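Local coordinates for protein D-alanyl-D-alanine carboxypeptidase (Streptococcus pneumoniae R6, PDB 1XP4) that probably removes the terminal D-alanine from peptidoglycan precursor peptides, as a serine-type carboxypeptidase of the S11 family that takes part in cell wall synthesis, at residues F10-A22 with I27-I39. Residues are numbered along the deposited sequence; the frame is centred on the assembly and turned at random.
Sequences FTIAAKHAIAVEA and ILYEKDATQPVEI
K31 and A14 meet where a hairpin strand grips the chain leading into its partner: K31 NZ donates to A14 O at 2.8 Å. A second bond runs from K31 NZ to I12 O at 3.1 Å, almost head-on to the carbonyl (169°). These carbonyls belong to the first and third residues of the inverse gamma turn centred on A13, so one ammonium group holds both its ends. K31 reaches the turn because its CG stands anti to the backbone N (chi1 173°) and its chain runs extended, with CD against I12 CG2. Two residues earlier, on the same face of the hairpin, Y29 meets the ring edge of F10 edge-to-face, centroids 5.2 Å apart and planes at 60°. I12 N adds a weak bond to Y29 OH.

At the same end of the strand pair, H16 ND1 donates to D32 O at 2.8 Å, on an in-plane lone pair, while V37 CG1 sits over one ring face (CH-pi).

Strands 17-21 and 27-31 themselves pair antiparallel; at A19, which faces both L28 and Y29, a classic beta bulge shifts the register. I18 and I27 pack together toward helix 170-183, whereas A19 and Y29 turn to helix 262-277, whose Y273 stacks on F10. This edge hairpin of the five-stranded sheet thus illustrates how side-chain donors, a lysine ammonium and an imidazole N-H, tie irregular chain to a strand pair where its backbone bonds stop.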
ATOM      1  N   PHE A  10     -17.343 -14.486 -10.620  1.00 27.28           N
ATOM      2  CA  PHE A  10     -17.054 -14.170  -9.189  1.00 26.90           C
ATOM      3  C   PHE A  10     -17.479 -12.770  -8.762  1.00 26.46           C
ATOM      4  O   PHE A  10     -17.262 -11.798  -9.481  1.00 25.92           O
ATOM      5  CB  PHE A  10     -15.558 -14.317  -8.894  1.00 24.47           C
ATOM      6  CG  PHE A  10     -15.139 -13.715  -7.572  1.00 21.90           C
ATOM      7  CD1 PHE A  10     -15.460 -14.337  -6.370  1.00 21.95           C
ATOM      8  CD2 PHE A  10     -14.452 -12.508  -7.529  1.00 20.52           C
ATOM      9  CE1 PHE A  10     -15.098 -13.762  -5.136  1.00 21.00           C
ATOM     10  CE2 PHE A  10     -14.087 -11.927  -6.302  1.00 21.45           C
ATOM     11  CZ  PHE A  10     -14.413 -12.559  -5.106  1.00 18.25           C
ATOM     12  N   THR A  11     -18.069 -12.687  -7.572  1.00 26.98           N
ATOM     13  CA  THR A  11     -18.506 -11.422  -6.987  1.00 27.47           C
ATOM     14  C   THR A  11     -18.096 -11.438  -5.518  1.00 25.43           C
ATOM     15  O   THR A  11     -18.174 -12.475  -4.859  1.00 28.69           O
ATOM     16  CB  THR A  11     -20.027 -11.251  -7.045  1.00 28.09           C
ATOM     17  OG1 THR A  11     -20.474 -11.440  -8.388  1.00 30.92           O
ATOM     18  CG2 THR A  11     -20.419  -9.850  -6.580  1.00 30.01           C
ATOM     19  N   ILE A  12     -17.664 -10.295  -5.004  1.00 21.65           N
ATOM     20  CA  ILE A  12     -17.242 -10.222  -3.617  1.00 18.67           C
ATOM     21  C   ILE A  12     -18.372  -9.754  -2.718  1.00 19.02           C
ATOM     22  O   ILE A  12     -19.177  -8.909  -3.103  1.00 21.78           O
ATOM     23  CB  ILE A  12     -16.028  -9.286  -3.461  1.00 18.76           C
ATOM     24  CG1 ILE A  12     -15.473  -9.400  -2.039  1.00 17.01           C
ATOM     25  CG2 ILE A  12     -16.419  -7.849  -3.815  1.00 12.97           C
ATOM     26  CD1 ILE A  12     -13.982  -9.108  -1.947  1.00 20.11           C
ATOM     27  N   ALA A  13     -18.429 -10.317  -1.518  1.00 18.88           N
ATOM     28  CA  ALA A  13     -19.466  -9.974  -0.553  1.00 18.17           C
ATOM     29  C   ALA A  13     -19.086  -8.708   0.213  1.00 18.87           C
ATOM     30  O   ALA A  13     -18.971  -8.708   1.446  1.00 20.88           O
ATOM     31  CB  ALA A  13     -19.679 -11.134   0.404  1.00 14.55           C
ATOM     32  N   ALA A  14     -18.887  -7.634  -0.541  1.00 18.41           N
ATOM     33  CA  ALA A  14     -18.518  -6.336   0.013  1.00 20.77           C
ATOM     34  C   ALA A  14     -19.085  -5.297  -0.944  1.00 21.39           C
ATOM     35  O   ALA A  14     -19.246  -5.581  -2.130  1.00 21.97           O
ATOM     36  CB  ALA A  14     -17.002  -6.211   0.095  1.00 18.63           C
ATOM     37  N   LYS A  15     -19.394  -4.104  -0.443  1.00 20.21           N
ATOM     38  CA  LYS A  15     -19.960  -3.072  -1.300  1.00 19.78           C
ATOM     39  C   LYS A  15     -18.950  -2.498  -2.274  1.00 18.49           C
ATOM     40  O   LYS A  15     -19.306  -2.149  -3.396  1.00 20.04           O
ATOM     41  CB  LYS A  15     -20.553  -1.936  -0.466  1.00 22.21           C
ATOM     42  CG  LYS A  15     -21.713  -2.362   0.399  1.00 27.29           C
ATOM     43  CD  LYS A  15     -22.612  -1.188   0.758  1.00 29.95           C
ATOM     44  CE  LYS A  15     -23.743  -1.631   1.691  1.00 32.52           C
ATOM     45  NZ  LYS A  15     -24.532  -2.771   1.128  1.00 32.52           N
ATOM     46  N   HIS A  16     -17.692  -2.412  -1.852  1.00 15.20           N
ATOM     47  CA  HIS A  16     -16.644  -1.842  -2.696  1.00 15.12           C
ATOM     48  C   HIS A  16     -15.349  -2.588  -2.518  1.00 14.93           C
ATOM     49  O   HIS A  16     -14.999  -2.965  -1.401  1.00 16.19           O
ATOM     50  CB  HIS A  16     -16.398  -0.388  -2.316  1.00 15.42           C
ATOM     51  CG  HIS A  16     -17.640   0.437  -2.273  1.00 19.57           C
ATOM     52  ND1 HIS A  16     -18.219   0.965  -3.407  1.00 20.98           N
ATOM     53  CD2 HIS A  16     -18.443   0.784  -1.240  1.00 18.30           C
ATOM     54  CE1 HIS A  16     -19.326   1.604  -3.072  1.00 22.16           C
ATOM     55  NE2 HIS A  16     -19.485   1.508  -1.764  1.00 22.12           N
ATOM     56  N   ALA A  17     -14.616  -2.776  -3.607  1.00 14.03           N
ATOM     57  CA  ALA A  17     -13.350  -3.479  -3.511  1.00 13.81           C
ATOM     58  C   ALA A  17     -12.527  -3.376  -4.781  1.00 13.82           C
ATOM     59  O   ALA A  17     -13.062  -3.135  -5.865  1.00 15.14           O
ATOM     60  CB  ALA A  17     -13.600  -4.950  -3.168  1.00 12.10           C
ATOM     61  N   ILE A  18     -11.219  -3.555  -4.630  1.00 11.81           N
ATOM     62  CA  ILE A  18     -10.300  -3.536  -5.759  1.00 13.07           C
ATOM     63  C   ILE A  18      -9.055  -4.296  -5.339  1.00 14.05           C
ATOM     64  O   ILE A  18      -8.656  -4.264  -4.174  1.00 15.61           O
ATOM     65  CB  ILE A  18      -9.886  -2.102  -6.167  1.00 14.08           C
ATOM     66  CG1 ILE A  18      -9.150  -2.143  -7.510  1.00 11.71           C
ATOM     67  CG2 ILE A  18      -8.975  -1.491  -5.101  1.00 13.24           C
ATOM     68  CD1 ILE A  18      -8.840  -0.778  -8.096  1.00 10.25           C
ATOM     69  N   ALA A  19      -8.446  -4.985  -6.294  1.00 13.13           N
ATOM     70  CA  ALA A  19      -7.244  -5.751  -6.032  1.00 12.62           C
ATOM     71  C   ALA A  19      -6.206  -5.386  -7.082  1.00 13.71           C
ATOM     72  O   ALA A  19      -6.531  -5.285  -8.265  1.00 16.42           O
ATOM     73  CB  ALA A  19      -7.562  -7.235  -6.103  1.00 12.42           C
ATOM     74  N   VAL A  20      -4.963  -5.178  -6.664  1.00 13.08           N
ATOM     75  CA  VAL A  20      -3.913  -4.840  -7.625  1.00 15.55           C
ATOM     76  C   VAL A  20      -2.602  -5.551  -7.346  1.00 16.15           C
ATOM     77  O   VAL A  20      -2.307  -5.901  -6.204  1.00 16.35           O
ATOM     78  CB  VAL A  20      -3.626  -3.321  -7.663  1.00 12.75           C
ATOM     79  CG1 VAL A  20      -4.853  -2.588  -8.127  1.00 15.82           C
ATOM     80  CG2 VAL A  20      -3.188  -2.828  -6.294  1.00 11.43           C
ATOM     81  N   GLU A  21      -1.827  -5.782  -8.401  1.00 15.97           N
ATOM     82  CA  GLU A  21      -0.530  -6.422  -8.241  1.00 16.09           C
ATOM     83  C   GLU A  21       0.346  -5.267  -7.793  1.00 14.02           C
ATOM     84  O   GLU A  21       0.537  -4.306  -8.527  1.00 15.23           O
ATOM     85  CB  GLU A  21      -0.057  -6.999  -9.569  1.00 15.84           C
ATOM     86  CG  GLU A  21       1.204  -7.830  -9.478  1.00 18.24           C
ATOM     87  CD  GLU A  21       2.451  -6.984  -9.451  1.00 22.59           C
ATOM     88  OE1 GLU A  21       2.603  -6.130 -10.355  1.00 22.48           O
ATOM     89  OE2 GLU A  21       3.282  -7.176  -8.533  1.00 26.75           O
ATOM     90  N   ALA A  22       0.852  -5.355  -6.570  1.00 13.35           N
ATOM     91  CA  ALA A  22       1.659  -4.290  -5.979  1.00 12.93           C
ATOM     92  C   ALA A  22       2.649  -3.597  -6.896  1.00 13.74           C
ATOM     93  O   ALA A  22       2.552  -2.387  -7.125  1.00 15.57           O
ATOM     94  CB  ALA A  22       2.388  -4.806  -4.755  1.00 10.07           C
ATOM     95  N   ILE A  27      -4.645  -3.578 -12.242  1.00 13.18           N
ATOM     96  CA  ILE A  27      -5.898  -3.947 -11.596  1.00 15.00           C
ATOM     97  C   ILE A  27      -6.330  -5.371 -11.959  1.00 16.23           C
ATOM     98  O   ILE A  27      -6.455  -5.718 -13.134  1.00 17.51           O
ATOM     99  CB  ILE A  27      -7.006  -2.940 -11.971  1.00 13.79           C
ATOM    100  CG1 ILE A  27      -6.609  -1.547 -11.467  1.00 12.63           C
ATOM    101  CG2 ILE A  27      -8.338  -3.391 -11.403  1.00  8.90           C
ATOM    102  CD1 ILE A  27      -7.506  -0.425 -11.938  1.00 12.58           C
ATOM    103  N   LEU A  28      -6.558  -6.192 -10.939  1.00 16.64           N
ATOM    104  CA  LEU A  28      -6.955  -7.579 -11.153  1.00 17.65           C
ATOM    105  C   LEU A  28      -8.448  -7.818 -10.909  1.00 18.50           C
ATOM    106  O   LEU A  28      -9.050  -8.725 -11.491  1.00 21.12           O
ATOM    107  CB  LEU A  28      -6.130  -8.488 -10.243  1.00 17.83           C
ATOM    108  CG  LEU A  28      -4.613  -8.329 -10.351  1.00 18.77           C
ATOM    109  CD1 LEU A  28      -3.937  -9.237  -9.337  1.00 17.40           C
ATOM    110  CD2 LEU A  28      -4.159  -8.660 -11.769  1.00 17.93           C
ATOM    111  N   TYR A  29      -9.037  -7.010 -10.037  1.00 16.09           N
ATOM    112  CA  TYR A  29     -10.448  -7.126  -9.717  1.00 14.46           C
ATOM    113  C   TYR A  29     -10.986  -5.818  -9.165  1.00 18.37           C
ATOM    114  O   TYR A  29     -10.295  -5.092  -8.447  1.00 18.48           O
ATOM    115  CB  TYR A  29     -10.691  -8.211  -8.676  1.00 13.15           C
ATOM    116  CG  TYR A  29     -12.150  -8.324  -8.314  1.00 10.06           C
ATOM    117  CD1 TYR A  29     -13.025  -9.040  -9.118  1.00 10.67           C
ATOM    118  CD2 TYR A  29     -12.675  -7.637  -7.225  1.00  8.53           C
ATOM    119  CE1 TYR A  29     -14.385  -9.066  -8.858  1.00 10.85           C
ATOM    120  CE2 TYR A  29     -14.036  -7.656  -6.958  1.00  9.92           C
ATOM    121  CZ  TYR A  29     -14.882  -8.372  -7.780  1.00 10.02           C
ATOM    122  OH  TYR A  29     -16.230  -8.406  -7.540  1.00 13.60           O
ATOM    123  N   GLU A  30     -12.242  -5.532  -9.471  1.00 19.59           N
ATOM    124  CA  GLU A  30     -12.832  -4.302  -8.997  1.00 21.00           C
ATOM    125  C   GLU A  30     -14.347  -4.396  -8.913  1.00 21.70           C
ATOM    126  O   GLU A  30     -14.971  -5.177  -9.632  1.00 21.64           O
ATOM    127  CB  GLU A  30     -12.385  -3.155  -9.917  1.00 21.49           C
ATOM    128  CG  GLU A  30     -13.481  -2.324 -10.562  1.00 23.57           C
ATOM    129  CD  GLU A  30     -14.314  -3.091 -11.565  1.00 25.60           C
ATOM    130  OE1 GLU A  30     -13.723  -3.761 -12.439  1.00 31.08           O
ATOM    131  OE2 GLU A  30     -15.560  -3.017 -11.489  1.00 24.64           O
ATOM    132  N   LYS A  31     -14.919  -3.610  -8.004  1.00 21.48           N
ATOM    133  CA  LYS A  31     -16.361  -3.539  -7.807  1.00 21.79           C
ATOM    134  C   LYS A  31     -16.665  -2.204  -7.145  1.00 22.66           C
ATOM    135  O   LYS A  31     -16.386  -2.023  -5.960  1.00 25.44           O
ATOM    136  CB  LYS A  31     -16.854  -4.678  -6.915  1.00 20.05           C
ATOM    137  CG  LYS A  31     -18.316  -4.538  -6.547  1.00 18.98           C
ATOM    138  CD  LYS A  31     -18.793  -5.677  -5.681  1.00 22.80           C
ATOM    139  CE  LYS A  31     -20.181  -5.382  -5.140  1.00 26.37           C
ATOM    140  NZ  LYS A  31     -20.724  -6.511  -4.330  1.00 30.65           N
ATOM    141  N   ASP A  32     -17.231  -1.275  -7.910  1.00 23.14           N
ATOM    142  CA  ASP A  32     -17.556   0.054  -7.400  1.00 23.35           C
ATOM    143  C   ASP A  32     -16.316   0.563  -6.653  1.00 23.49           C
ATOM    144  O   ASP A  32     -16.372   0.906  -5.469  1.00 25.28           O
ATOM    145  CB  ASP A  32     -18.760  -0.032  -6.458  1.00 24.55           C
ATOM    146  CG  ASP A  32     -19.543   1.271  -6.381  1.00 29.39           C
ATOM    147  OD1 ASP A  32     -19.161   2.247  -7.063  1.00 32.58           O
ATOM    148  OD2 ASP A  32     -20.552   1.324  -5.643  1.00 31.15           O
ATOM    149  N   ALA A  33     -15.193   0.606  -7.365  1.00 21.26           N
ATOM    150  CA  ALA A  33     -13.920   1.026  -6.785  1.00 20.57           C
ATOM    151  C   ALA A  33     -13.587   2.505  -6.903  1.00 20.08           C
ATOM    152  O   ALA A  33     -12.535   2.925  -6.427  1.00 22.65           O
ATOM    153  CB  ALA A  33     -12.775   0.200  -7.391  1.00 15.57           C
ATOM    154  N   THR A  34     -14.465   3.296  -7.511  1.00 19.83           N
ATOM    155  CA  THR A  34     -14.195   4.726  -7.672  1.00 19.67           C
ATOM    156  C   THR A  34     -15.023   5.677  -6.805  1.00 19.91           C
ATOM    157  O   THR A  34     -14.669   6.844  -6.651  1.00 21.87           O
ATOM    158  CB  THR A  34     -14.370   5.151  -9.127  1.00 18.51           C
ATOM    159  OG1 THR A  34     -15.602   4.627  -9.628  1.00 24.22           O
ATOM    160  CG2 THR A  34     -13.231   4.637  -9.970  1.00 20.26           C
ATOM    161  N   GLN A  35     -16.119   5.197  -6.237  1.00 19.08           N
ATOM    162  CA  GLN A  35     -16.942   6.063  -5.402  1.00 19.92           C
ATOM    163  C   GLN A  35     -16.304   6.280  -4.032  1.00 18.79           C
ATOM    164  O   GLN A  35     -16.121   5.334  -3.274  1.00 20.58           O
ATOM    165  CB  GLN A  35     -18.328   5.450  -5.213  1.00 21.74           C
ATOM    166  CG  GLN A  35     -19.292   6.331  -4.445  1.00 24.61           C
ATOM    167  CD  GLN A  35     -20.397   5.528  -3.783  1.00 29.84           C
ATOM    168  OE1 GLN A  35     -21.231   6.077  -3.057  1.00 30.22           O
ATOM    169  NE2 GLN A  35     -20.407   4.218  -4.026  1.00 30.20           N
ATOM    170  N   PRO A  36     -15.945   7.529  -3.698  1.00 18.19           N
ATOM    171  CA  PRO A  36     -15.340   7.744  -2.380  1.00 16.82           C
ATOM    172  C   PRO A  36     -16.312   7.303  -1.290  1.00 15.45           C
ATOM    173  O   PRO A  36     -17.508   7.550  -1.386  1.00 17.80           O
ATOM    174  CB  PRO A  36     -15.092   9.249  -2.356  1.00 15.47           C
ATOM    175  CG  PRO A  36     -14.831   9.570  -3.806  1.00 15.92           C
ATOM    176  CD  PRO A  36     -15.909   8.765  -4.503  1.00 18.77           C
ATOM    177  N   VAL A  37     -15.801   6.637  -0.262  1.00 14.17           N
ATOM    178  CA  VAL A  37     -16.639   6.169   0.837  1.00 11.58           C
ATOM    179  C   VAL A  37     -15.808   6.162   2.113  1.00 14.05           C
ATOM    180  O   VAL A  37     -14.581   6.271   2.059  1.00 14.26           O
ATOM    181  CB  VAL A  37     -17.166   4.731   0.583  1.00 10.26           C
ATOM    182  CG1 VAL A  37     -18.076   4.707  -0.636  1.00  9.87           C
ATOM    183  CG2 VAL A  37     -15.996   3.770   0.385  1.00  6.21           C
ATOM    184  N   GLU A  38     -16.481   6.044   3.256  1.00 13.49           N
ATOM    185  CA  GLU A  38     -15.813   6.004   4.554  1.00 13.72           C
ATOM    186  C   GLU A  38     -14.826   4.830   4.588  1.00 14.57           C
ATOM    187  O   GLU A  38     -15.141   3.733   4.116  1.00 15.28           O
ATOM    188  CB  GLU A  38     -16.845   5.827   5.672  1.00 14.82           C
ATOM    189  CG  GLU A  38     -17.787   7.001   5.918  1.00 18.51           C
ATOM    190  CD  GLU A  38     -18.790   7.240   4.798  1.00 20.30           C
ATOM    191  OE1 GLU A  38     -19.231   6.265   4.162  1.00 19.71           O
ATOM    192  OE2 GLU A  38     -19.158   8.412   4.567  1.00 22.82           O
ATOM    193  N   ILE A  39     -13.643   5.047   5.159  1.00 13.78           N
ATOM    194  CA  ILE A  39     -12.635   3.986   5.222  1.00 13.45           C
ATOM    195  C   ILE A  39     -12.146   3.713   6.639  1.00 13.40           C
ATOM    196  O   ILE A  39     -11.239   2.906   6.851  1.00 12.03           O
ATOM    197  CB  ILE A  39     -11.420   4.330   4.346  1.00 11.75           C
ATOM    198  CG1 ILE A  39     -10.849   5.685   4.770  1.00 10.58           C
ATOM    199  CG2 ILE A  39     -11.832   4.347   2.873  1.00  9.58           C
ATOM    200  CD1 ILE A  39      -9.559   6.049   4.084  1.00 10.53           C
TER